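Secreted protein (Streptomyces lividans, PDB 4UNM) probably acts as a mononuclear copper-radical oxidase related to galactose oxidase and is required for glycan deposition at hyphal tips and for morphogenesis. Local coordinates at residues 311-316 with 374-379. Sequence-based numbering, arbitrary orientation.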
# COMPACT_ATOMS: atom_id res chain seq x y z
N ALA A 311 4.16 1.35 -6.10
CA ALA A 311 3.46 2.61 -6.01
C ALA A 311 3.36 3.25 -7.38
O ALA A 311 4.31 3.85 -7.83
CB ALA A 311 4.11 3.54 -5.01
N LEU A 312 2.19 3.07 -8.00
CA LEU A 312 1.88 3.47 -9.37
C LEU A 312 0.74 4.50 -9.43
O LEU A 312 -0.42 4.17 -9.06
CB LEU A 312 1.46 2.26 -10.20
CG LEU A 312 2.46 1.07 -10.26
CD1 LEU A 312 1.84 -0.16 -10.91
CD2 LEU A 312 3.72 1.50 -10.97
N PHE A 313 1.03 5.68 -9.98
CA PHE A 313 0.10 6.84 -10.00
C PHE A 313 -0.15 7.32 -11.42
O PHE A 313 0.78 7.48 -12.19
CB PHE A 313 0.69 7.99 -9.19
CG PHE A 313 0.76 7.74 -7.74
CD1 PHE A 313 1.82 7.02 -7.19
CD2 PHE A 313 -0.21 8.26 -6.88
CE1 PHE A 313 1.89 6.82 -5.82
CE2 PHE A 313 -0.13 8.05 -5.52
CZ PHE A 313 0.90 7.32 -4.99
N LEU A 314 -1.40 7.60 -11.75
CA LEU A 314 -1.73 8.17 -13.08
C LEU A 314 -1.27 9.62 -13.12
O LEU A 314 -1.66 10.44 -12.26
CB LEU A 314 -3.25 8.10 -13.33
CG LEU A 314 -3.72 8.60 -14.71
CD1 LEU A 314 -3.08 7.81 -15.85
CD2 LEU A 314 -5.23 8.57 -14.79
N MET A 315 -0.46 9.93 -14.13
CA MET A 315 0.05 11.29 -14.38
C MET A 315 -0.87 12.02 -15.35
O MET A 315 -1.69 11.42 -16.01
CB MET A 315 1.44 11.23 -15.01
CG MET A 315 2.49 10.54 -14.15
SD MET A 315 3.93 9.98 -15.12
CE MET A 315 4.48 11.55 -15.80
N GLN A 316 -0.72 13.34 -15.43
CA GLN A 316 -1.68 14.14 -16.25
C GLN A 316 -1.52 13.90 -17.74
O GLN A 316 -2.45 14.14 -18.51
CB GLN A 316 -1.51 15.63 -15.92
CG GLN A 316 -2.07 15.97 -14.56
CD GLN A 316 -1.70 17.35 -14.08
OE1 GLN A 316 -0.93 17.51 -13.13
NE2 GLN A 316 -2.28 18.34 -14.68
N GLU A 374 2.12 17.79 -9.98
CA GLU A 374 2.82 16.54 -10.28
C GLU A 374 4.13 16.36 -9.53
O GLU A 374 5.12 15.91 -10.09
CB GLU A 374 3.04 16.42 -11.78
CG GLU A 374 1.76 16.23 -12.55
CD GLU A 374 1.53 14.77 -12.96
OE1 GLU A 374 1.37 13.81 -12.09
OE2 GLU A 374 1.51 14.60 -14.19
N LYS A 375 4.13 16.68 -8.23
CA LYS A 375 5.24 16.41 -7.37
C LYS A 375 4.94 15.24 -6.46
O LYS A 375 3.92 15.24 -5.77
CB LYS A 375 5.58 17.62 -6.52
CG LYS A 375 6.19 18.80 -7.25
CD LYS A 375 6.86 19.66 -6.19
CE LYS A 375 7.02 21.09 -6.61
NZ LYS A 375 7.53 21.86 -5.44
N TYR A 376 5.84 14.27 -6.46
CA TYR A 376 5.75 13.04 -5.65
C TYR A 376 6.80 13.00 -4.60
O TYR A 376 7.98 13.31 -4.85
CB TYR A 376 5.91 11.83 -6.58
CG TYR A 376 4.79 11.71 -7.56
CD1 TYR A 376 4.77 12.43 -8.74
CD2 TYR A 376 3.70 10.88 -7.27
CE1 TYR A 376 3.72 12.30 -9.63
CE2 TYR A 376 2.65 10.76 -8.16
CZ TYR A 376 2.64 11.49 -9.32
OH TYR A 376 1.59 11.35 -10.21
N MET A 377 6.42 12.60 -3.40
CA MET A 377 7.34 12.45 -2.33
C MET A 377 7.41 11.00 -1.86
O MET A 377 6.37 10.40 -1.59
CB MET A 377 6.92 13.33 -1.15
CG MET A 377 7.82 13.17 0.06
SD MET A 377 7.52 14.38 1.38
CE MET A 377 5.92 13.90 1.95
N VAL A 378 8.62 10.47 -1.76
CA VAL A 378 8.90 9.13 -1.21
C VAL A 378 9.49 9.26 0.17
O VAL A 378 10.43 10.03 0.40
CB VAL A 378 9.82 8.32 -2.15
CG1 VAL A 378 10.20 6.97 -1.55
CG2 VAL A 378 9.16 8.15 -3.51
N ILE A 379 8.90 8.58 1.13
CA ILE A 379 9.21 8.77 2.53
C ILE A 379 9.70 7.48 3.20
O ILE A 379 9.00 6.45 3.19
CB ILE A 379 7.98 9.23 3.33
CG1 ILE A 379 7.32 10.44 2.71
CG2 ILE A 379 8.35 9.51 4.79
CD1 ILE A 379 5.86 10.55 3.12
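Phe313 and Tyr376 both carry CG anti to their carbonyl carbon, and the two side chains run antiparallel, from strands of neighbouring sheets. Glu374 begins the same way but bends at chi2 (-101°), which turns its carboxylate toward the backbone of Gln316. The edge of Tyr376 approaches the face of Phe313 in an offset T-shaped stack, centroids 5.4 Å apart and planes at 64°; phenylalanine suits its place by offering a flat ring face to that edge. Tyr376 CE2 lies 3.5 Å from Phe313 CB and nearly as close to CG, near the root of the phenylalanine. A tyrosine suits this place because its ring packs against Phe313 while its hydroxyl reaches a polar partner: Tyr376 OH donates to Glu374 OE1 at 3.1 Å, nearly along the C-O axis. The other oxygen takes the backbone N-H of Gln316, just beyond strand 312-314: Gln316 N donates to Glu374 OE2 at 2.8 Å, almost straight but from above the carboxylate plane. A glutamate thus supplies two acceptor oxygens for two donors. Met315, unbranched and bent at chi3, crosses the glutamate at about a right angle, its CB 3.5 Å from Glu374 OE2, and also touches Phe321 and Leu399. An alanine in place of Glu374 would probably leave both the Gln316 amide N-H and the Tyr376 hydroxyl without their acceptor and set the phenol less firmly against Phe313. The strands 312-314 and 375-379 belong to successive four-stranded antiparallel sheets, as in the blades of a Kelch propeller, and Phe321 of the first sheet also meets the Tyr376 ring. Blade thus joins blade through side chains and one side-chain-to-backbone bond; two donors, one on each oxygen, are consistent with a buried carboxylate keeping its negative charge.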